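Local coordinates for protein cephalosporin acylase (Bacillus halodurans, PDB 2NLZ) that probably acts as an N-terminal nucleophile hydrolase of the gamma-glutamyltranspeptidase family, cleaving amide bonds in cephalosporin-type or gamma-glutamyl substrates, at residues D[226-229]-D[230-234]; D[237-240]-D[241-245]; D[451-454]-D[455-459]; D[479-482]-D[483-487]. The protein carries 1 engineered substitution. All coordinates share one frame; numbering follows the deposited sequence.

Contact 1. Residues D[226-229]-D[230-234]; sequences DQIH and AFFDK
His-229 and Asp-233 meet one turn apart on a continuous alpha helix. The backbone bond from Asp-233 N to His-229 O is 3.0 Å long. With CG anti to the backbone N (chi1 169°), the imidazole of His-229 stands on the side of Asp-233. CB of Asp-233 comes over one face of the ring, 4.5 Å from NE2 of His-229. The carboxylate atom OD1 of Asp-233 is 4.6 Å from NE2 of His-229, and the carboxylate and this imidazole nitrogen do not touch.

Ala-230 sits on the exposed side of the helix. Ala-230 N donates to Asp-226 O at 3.0 Å.

Ile-228 faces the buried side. Ile-228 O accepts from Phe-232 N at 3.3 Å. The same oxygen also lies at the edge of the Phe-232 ring, near the ring plane. Alongside, CG2 of Ile-228 reaches CD2 of Phe-232 at 4.2 Å, an apolar i to i+4 pair.

The whole is a regular amphipathic stretch near the end of helix 223-234. Ile-228 and Phe-232 both pack on Leu-239 of the following loop, and Ile-228 also meets Leu-244 of helix 241-245. Asp-226 and His-229 touch Lys-241 at the start of that helix.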
# COMPACT_ATOMS: atom_id res chain seq x y z
N ASP D 226 43.18 34.78 -13.03
CA ASP D 226 44.58 34.46 -13.31
C ASP D 226 44.96 33.06 -12.83
O ASP D 226 45.70 32.35 -13.52
CB ASP D 226 45.51 35.49 -12.69
CG ASP D 226 45.41 36.85 -13.36
OD1 ASP D 226 45.81 37.84 -12.73
OD2 ASP D 226 44.94 36.93 -14.51
N GLN D 227 44.46 32.67 -11.66
CA GLN D 227 44.72 31.34 -11.10
C GLN D 227 44.05 30.25 -11.92
O GLN D 227 44.59 29.15 -12.07
CB GLN D 227 44.24 31.25 -9.67
CG GLN D 227 45.12 31.96 -8.68
CD GLN D 227 44.76 31.63 -7.25
OE1 GLN D 227 44.51 32.53 -6.44
NE2 GLN D 227 44.72 30.34 -6.92
N ILE D 228 42.85 30.55 -12.42
CA ILE D 228 42.09 29.65 -13.26
C ILE D 228 42.80 29.48 -14.60
O ILE D 228 43.00 28.35 -15.06
CB ILE D 228 40.64 30.15 -13.49
CG1 ILE D 228 39.83 30.07 -12.20
CG2 ILE D 228 39.93 29.33 -14.55
CD1 ILE D 228 38.57 30.91 -12.23
N HIS D 229 43.20 30.59 -15.20
CA HIS D 229 43.90 30.58 -16.49
C HIS D 229 45.21 29.80 -16.44
O HIS D 229 45.52 29.05 -17.36
CB HIS D 229 44.14 32.02 -16.99
CG HIS D 229 45.07 32.11 -18.17
ND1 HIS D 229 44.65 31.89 -19.46
CD2 HIS D 229 46.39 32.40 -18.24
CE1 HIS D 229 45.67 32.04 -20.28
NE2 HIS D 229 46.74 32.34 -19.57
N ALA D 230 45.95 29.97 -15.34
CA ALA D 230 47.27 29.38 -15.19
C ALA D 230 47.20 27.87 -15.09
O ALA D 230 48.03 27.17 -15.66
CB ALA D 230 47.99 29.97 -13.98
N PHE D 231 46.21 27.37 -14.36
CA PHE D 231 46.06 25.93 -14.17
C PHE D 231 45.63 25.21 -15.46
O PHE D 231 46.05 24.08 -15.73
CB PHE D 231 45.08 25.63 -13.04
CG PHE D 231 45.01 24.17 -12.67
CD1 PHE D 231 46.04 23.57 -11.95
CD2 PHE D 231 43.93 23.39 -13.06
CE1 PHE D 231 45.99 22.23 -11.60
CE2 PHE D 231 43.88 22.05 -12.73
CZ PHE D 231 44.91 21.47 -12.00
N PHE D 232 44.79 25.88 -16.25
CA PHE D 232 44.33 25.35 -17.53
C PHE D 232 45.43 25.36 -18.59
O PHE D 232 45.58 24.40 -19.35
CB PHE D 232 43.09 26.11 -18.02
CG PHE D 232 41.80 25.55 -17.49
CD1 PHE D 232 40.98 24.78 -18.31
CD2 PHE D 232 41.43 25.75 -16.17
CE1 PHE D 232 39.80 24.25 -17.82
CE2 PHE D 232 40.25 25.21 -15.67
CZ PHE D 232 39.43 24.46 -16.50
N ASP D 233 46.20 26.45 -18.62
CA ASP D 233 47.33 26.58 -19.54
C ASP D 233 48.41 25.54 -19.23
O ASP D 233 49.09 25.06 -20.14
CB ASP D 233 47.91 28.00 -19.47
CG ASP D 233 48.91 28.28 -20.57
OD1 ASP D 233 48.49 28.69 -21.67
OD2 ASP D 233 50.12 28.10 -20.32
N LYS D 234 48.55 25.19 -17.95
CA LYS D 234 49.54 24.21 -17.50
C LYS D 234 49.15 22.77 -17.87
O LYS D 234 50.01 21.88 -17.92
CB LYS D 234 49.74 24.34 -15.99
CG LYS D 234 51.01 23.69 -15.45
CD LYS D 234 51.16 23.90 -13.94
CE LYS D 234 51.45 25.36 -13.61
NZ LYS D 234 51.53 25.59 -12.15

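Contact 2. Residues D[237-240]-D[241-245]; sequences GYLT and KEDLA
Thr-240 OG1 stands between its own backbone N and carbonyl carbon (chi1 65°), and Asp-243 CG is anti to its carbonyl carbon (chi1 -81°). These torsions turn the hydroxyl toward the first turn of the helix and bring the carboxylate back to the backbone N of Thr-240, three residues earlier.

The result is a capping box. Thr-240 is the N-cap, and its OG1 accepts from Asp-243 N at 3.2 Å. In return, Thr-240 N donates to Asp-243 OD2, also at 3.2 Å. That donor arrives on the anti side of the carboxylate, 16° out of its plane. A weak bond from Thr-240 OG1 to Asp-243 OD2, 3.1 Å long, adds a second donor to that oxygen. The other carboxylate oxygen, OD1, accepts from Met-93 N, so both ends of the buried acid have polar partners.

A hydrophobic contact lies beside the box. Leu-239 and Leu-244 cross at about a right angle, with CD1 of Leu-239 3.8 Å from CD2 of Leu-244. CD2 of Leu-239 packs on CB of Asp-243.

The box starts the short helix 241-245. Leu-239 also touches Val-119, and Asp-243 and Tyr-238 rest on Pro-92, both in loops. Ala-245 O bonds to Arg-221 NE, at the end of helix 217-221.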
# COMPACT_ATOMS: atom_id res chain seq x y z
N GLY D 237 44.49 23.12 -21.41
CA GLY D 237 43.08 23.49 -21.50
C GLY D 237 42.84 24.55 -22.56
O GLY D 237 43.78 25.04 -23.17
N TYR D 238 41.58 24.90 -22.77
CA TYR D 238 41.22 25.91 -23.77
C TYR D 238 40.73 27.19 -23.11
O TYR D 238 40.64 28.24 -23.75
CB TYR D 238 40.18 25.35 -24.75
CG TYR D 238 40.70 24.21 -25.60
CD1 TYR D 238 41.35 24.45 -26.80
CD2 TYR D 238 40.53 22.89 -25.19
CE1 TYR D 238 41.83 23.41 -27.57
CE2 TYR D 238 41.01 21.84 -25.95
CZ TYR D 238 41.66 22.10 -27.14
OH TYR D 238 42.13 21.04 -27.90
N LEU D 239 40.43 27.09 -21.82
CA LEU D 239 39.92 28.20 -21.03
C LEU D 239 41.01 29.25 -20.73
O LEU D 239 42.03 28.94 -20.13
CB LEU D 239 39.35 27.65 -19.73
CG LEU D 239 38.06 28.25 -19.16
CD1 LEU D 239 38.32 29.02 -17.89
CD2 LEU D 239 37.38 29.11 -20.18
N THR D 240 40.78 30.49 -21.17
CA THR D 240 41.77 31.55 -20.98
C THR D 240 41.23 32.67 -20.09
O THR D 240 40.04 32.70 -19.76
CB THR D 240 42.21 32.16 -22.32
OG1 THR D 240 41.10 32.82 -22.95
CG2 THR D 240 42.78 31.09 -23.26
N LYS D 241 42.13 33.59 -19.71
CA LYS D 241 41.78 34.83 -19.01
C LYS D 241 40.70 35.56 -19.78
O LYS D 241 39.70 35.97 -19.20
CB LYS D 241 42.99 35.76 -18.95
CG LYS D 241 43.97 35.53 -17.83
CD LYS D 241 45.13 36.50 -17.98
CE LYS D 241 46.40 35.98 -17.33
NZ LYS D 241 47.59 36.77 -17.74
N GLU D 242 40.93 35.72 -21.08
CA GLU D 242 40.10 36.54 -21.95
C GLU D 242 38.71 35.96 -22.17
O GLU D 242 37.76 36.70 -22.45
CB GLU D 242 40.80 36.80 -23.29
CG GLU D 242 41.97 37.76 -23.18
CD GLU D 242 43.18 37.28 -23.97
OE1 GLU D 242 43.20 37.45 -25.21
OE2 GLU D 242 44.12 36.74 -23.34
N ASP D 243 38.59 34.64 -22.05
CA ASP D 243 37.30 33.96 -22.11
C ASP D 243 36.45 34.37 -20.91
O ASP D 243 35.28 34.71 -21.06
CB ASP D 243 37.49 32.45 -22.12
CG ASP D 243 37.82 31.92 -23.49
OD1 ASP D 243 37.21 32.39 -24.47
OD2 ASP D 243 38.68 31.01 -23.58
N LEU D 244 37.07 34.35 -19.74
CA LEU D 244 36.43 34.77 -18.50
C LEU D 244 36.17 36.28 -18.51
O LEU D 244 35.09 36.73 -18.12
CB LEU D 244 37.29 34.39 -17.29
CG LEU D 244 37.66 32.92 -17.08
CD1 LEU D 244 38.75 32.74 -16.02
CD2 LEU D 244 36.43 32.09 -16.74
N ALA D 245 37.16 37.04 -18.96
CA ALA D 245 37.12 38.51 -18.93
C ALA D 245 35.91 39.14 -19.61
O ALA D 245 35.34 40.11 -19.09
CB ALA D 245 38.40 39.09 -19.53

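Contact 3. Residues D[451-454]-D[455-459]; sequences VMMN and TIDFG
Thr-455 turns its hydroxyl back along the helix to Val-451. With OG1 anti to its own carbonyl carbon (chi1 -58°), Thr-455 OG1 donates to Val-451 O at 2.8 Å. Thr-455 N donates to the same Val-451 O at 2.9 Å. The two donors reach this oxygen from opposite faces of its plane, so one carbonyl serves both. The buried hydroxyl thus has a partner within the helix.

Met-452 and Ile-456 pack obliquely one turn apart. The sulfur SD of Met-452, brought round by bends at chi2 and chi3, is 4.0 Å from CD1 of Ile-456.

Met-453 and Asp-457 lie side by side and point the same way, with OD2 of Asp-457 beside CB and CG of Met-453. The acid has polar partners elsewhere: OD2 bonds to Tyr-259 OH, and OD1 forms a salt bridge with Arg-260.

Phe-458 lays one ring face over CB of Asp-457. CE2 of Phe-458 is 4.1 Å from CB of Met-453. The side chain of Asn-454 crosses this ring obliquely, with amide and ring planes 46° apart. Asn-454 OD1 accepts from Lys-291 NZ, and Asn-454 ND2 bonds to Ala-465 O.

Phe-5 of the second subunit packs on Thr-455.

Met-453 O takes weak bonds from both Asp-457 N and Phe-458 N, each 3.0 Å. This is a wider pi-type turn at the C-terminal end of helix 444-457, after which Gly-459 leaves helical geometry with positive phi.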
# COMPACT_ATOMS: atom_id res chain seq x y z
N VAL D 451 4.69 18.57 -12.66
CA VAL D 451 4.23 19.48 -11.60
C VAL D 451 3.19 20.48 -12.13
O VAL D 451 2.26 20.84 -11.40
CB VAL D 451 5.36 20.24 -10.82
CG1 VAL D 451 6.40 19.29 -10.27
CG2 VAL D 451 6.00 21.30 -11.67
N MET D 452 3.34 20.90 -13.38
CA MET D 452 2.39 21.85 -13.97
C MET D 452 1.00 21.24 -14.13
O MET D 452 -0.01 21.86 -13.80
CB MET D 452 2.89 22.46 -15.29
CG MET D 452 3.91 23.61 -15.13
SD MET D 452 3.34 24.95 -14.06
CE MET D 452 3.94 24.48 -12.43
N MET D 453 0.96 20.00 -14.60
CA MET D 453 -0.31 19.30 -14.73
C MET D 453 -0.88 18.88 -13.38
O MET D 453 -2.09 18.95 -13.17
CB MET D 453 -0.16 18.11 -15.66
CG MET D 453 0.05 18.52 -17.07
SD MET D 453 -0.47 17.21 -18.15
CE MET D 453 1.08 16.86 -18.90
N ASN D 454 -0.01 18.49 -12.45
CA ASN D 454 -0.42 18.20 -11.08
C ASN D 454 -1.03 19.42 -10.41
O ASN D 454 -1.94 19.31 -9.59
CB ASN D 454 0.77 17.70 -10.25
CG ASN D 454 1.26 16.33 -10.69
OD1 ASN D 454 0.62 15.65 -11.49
ND2 ASN D 454 2.42 15.92 -10.17
N THR D 455 -0.54 20.60 -10.77
CA THR D 455 -1.02 21.83 -10.17
C THR D 455 -2.26 22.39 -10.86
O THR D 455 -3.30 22.60 -10.22
CB THR D 455 0.09 22.88 -10.10
OG1 THR D 455 1.18 22.34 -9.35
CG2 THR D 455 -0.39 24.13 -9.40
N ILE D 456 -2.15 22.61 -12.16
CA ILE D 456 -3.23 23.25 -12.93
C ILE D 456 -4.38 22.28 -13.22
O ILE D 456 -5.54 22.56 -12.89
CB ILE D 456 -2.68 23.90 -14.22
CG1 ILE D 456 -1.76 25.08 -13.87
CG2 ILE D 456 -3.82 24.32 -15.15
CD1 ILE D 456 -0.60 25.28 -14.85
N ASP D 457 -4.06 21.14 -13.80
CA ASP D 457 -5.08 20.17 -14.19
C ASP D 457 -5.68 19.41 -13.02
O ASP D 457 -6.86 19.11 -13.03
CB ASP D 457 -4.50 19.16 -15.17
CG ASP D 457 -4.11 19.79 -16.46
OD1 ASP D 457 -4.90 20.61 -16.97
OD2 ASP D 457 -3.02 19.46 -16.96
N PHE D 458 -4.87 19.09 -12.03
CA PHE D 458 -5.33 18.13 -11.04
C PHE D 458 -5.43 18.67 -9.61
O PHE D 458 -5.84 17.94 -8.70
CB PHE D 458 -4.50 16.85 -11.13
CG PHE D 458 -4.36 16.33 -12.54
CD1 PHE D 458 -5.48 16.15 -13.35
CD2 PHE D 458 -3.12 16.02 -13.06
CE1 PHE D 458 -5.36 15.69 -14.65
CE2 PHE D 458 -3.00 15.53 -14.36
CZ PHE D 458 -4.13 15.37 -15.15
N GLY D 459 -5.09 19.95 -9.44
CA GLY D 459 -5.35 20.69 -8.21
C GLY D 459 -4.65 20.20 -6.94
O GLY D 459 -5.19 20.34 -5.82

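Contact 4. Residues D[479-482]-D[483-487]; sequences VQVE and PTFPV
Val-481 and Phe-485 meet across a type I beta turn that runs from Glu-482 to Phe-485 and links strand 478-481 to helix 487-495.

One hydrogen bond closes the turn. Phe-485 N donates to Glu-482 O at 2.7 Å, with an N-H...O angle of 154°. The donor sits well above the carbonyl plane, not on a lone pair. Pro-483 and Thr-484 fill the two middle positions of the turn.

A salt bridge leads out of the turn: OE1 of the extended Glu-482 side chain pairs with Arg-531 NE. OE2 takes a weak bond from Arg-470 N.

Apolar contacts lie at the tip and inside. CG2 of Thr-484 is 3.9 Å from CB of Glu-482. Pro-483 packs on Val-487 of the third subunit, so the turn also takes part in the assembly. Phe-485 touches Ala-490 and Leu-493 of helix 487-495.

Aromatic contacts centre on the Phe-485 ring. CG is anti to the backbone N (chi1 -166°), which brings the ring back against Val-481. The ring meets Tyr-297 edge-to-face. Pro-486 CD covers one face, offset toward the rim. On the opposite face is a CH-pi contact: Val-481 CG1 stands 3.9 Å from the centroid of the Phe-485 ring, only 9° off the ring normal.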
# COMPACT_ATOMS: atom_id res chain seq x y z
N VAL D 479 10.35 4.18 -21.08
CA VAL D 479 9.90 5.10 -20.03
C VAL D 479 10.15 4.46 -18.67
O VAL D 479 9.62 3.38 -18.39
CB VAL D 479 8.40 5.41 -20.12
CG1 VAL D 479 7.98 6.30 -18.99
CG2 VAL D 479 8.05 6.06 -21.43
N GLN D 480 10.96 5.11 -17.85
CA GLN D 480 11.19 4.70 -16.47
C GLN D 480 10.10 5.24 -15.55
O GLN D 480 9.70 6.40 -15.69
CB GLN D 480 12.53 5.22 -15.99
CG GLN D 480 13.68 4.83 -16.90
CD GLN D 480 15.04 5.21 -16.34
OE1 GLN D 480 16.01 4.48 -16.50
NE2 GLN D 480 15.11 6.36 -15.68
N VAL D 481 9.60 4.40 -14.63
CA VAL D 481 8.66 4.87 -13.59
C VAL D 481 9.13 4.53 -12.17
O VAL D 481 10.01 3.69 -11.97
CB VAL D 481 7.21 4.35 -13.80
CG1 VAL D 481 6.67 4.77 -15.17
CG2 VAL D 481 7.12 2.81 -13.60
N GLU D 482 8.54 5.20 -11.18
CA GLU D 482 8.89 5.01 -9.77
C GLU D 482 8.23 3.79 -9.16
O GLU D 482 7.16 3.37 -9.60
CB GLU D 482 8.50 6.25 -8.97
CG GLU D 482 9.49 7.39 -9.09
CD GLU D 482 9.24 8.50 -8.10
OE1 GLU D 482 9.98 8.56 -7.08
OE2 GLU D 482 8.32 9.31 -8.34
N PRO D 483 8.86 3.21 -8.11
CA PRO D 483 8.29 2.06 -7.40
C PRO D 483 6.85 2.30 -6.95
O PRO D 483 6.08 1.35 -6.78
CB PRO D 483 9.18 1.95 -6.16
CG PRO D 483 10.47 2.51 -6.58
CD PRO D 483 10.16 3.60 -7.55
N THR D 484 6.51 3.58 -6.78
CA THR D 484 5.22 4.01 -6.27
C THR D 484 4.28 4.40 -7.42
O THR D 484 3.13 4.77 -7.18
CB THR D 484 5.41 5.14 -5.23
OG1 THR D 484 4.15 5.70 -4.87
CG2 THR D 484 6.32 6.24 -5.78
N PHE D 485 4.76 4.31 -8.66
CA PHE D 485 3.89 4.45 -9.83
C PHE D 485 2.90 3.30 -9.85
O PHE D 485 3.30 2.13 -9.79
CB PHE D 485 4.71 4.44 -11.12
CG PHE D 485 3.95 4.90 -12.32
CD1 PHE D 485 3.21 4.01 -13.09
CD2 PHE D 485 3.97 6.24 -12.70
CE1 PHE D 485 2.49 4.43 -14.21
CE2 PHE D 485 3.26 6.67 -13.81
CZ PHE D 485 2.52 5.77 -14.57
N PRO D 486 1.60 3.62 -9.93
CA PRO D 486 0.54 2.62 -9.88
C PRO D 486 0.70 1.51 -10.94
O PRO D 486 0.80 1.79 -12.15
CB PRO D 486 -0.74 3.45 -10.08
CG PRO D 486 -0.29 4.74 -10.64
CD PRO D 486 1.06 4.98 -10.08
N VAL D 487 0.73 0.27 -10.45
CA VAL D 487 1.16 -0.90 -11.23
C VAL D 487 0.16 -1.28 -12.32
O VAL D 487 0.57 -1.63 -13.43
CB VAL D 487 1.46 -2.12 -10.31
CG1 VAL D 487 1.88 -3.34 -11.12
CG2 VAL D 487 2.53 -1.77 -9.28

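In the fold
Contacts 1 and 2 lie on consecutive elements that pack together. Helix 223-234 runs into the loop and helix 241-245, the contact centres are about 9 Å apart, and a probable hydrogen bond joins Phe-232 O to Gly-237 N at 2.7 Å. Both are partly buried, and no other subunit touches them. Contacts 3 and 4 lie opposite, across the chain's centre, with centres about 19 Å apart. Each reaches another subunit. Contact 4 is the more buried. The chemistry follows position: regular helical bonds and an apolar stripe near a helix end in contact 1, a polar cap at a helix start in contact 2, a widened helix end in contact 3, and a strand-to-helix turn in contact 4.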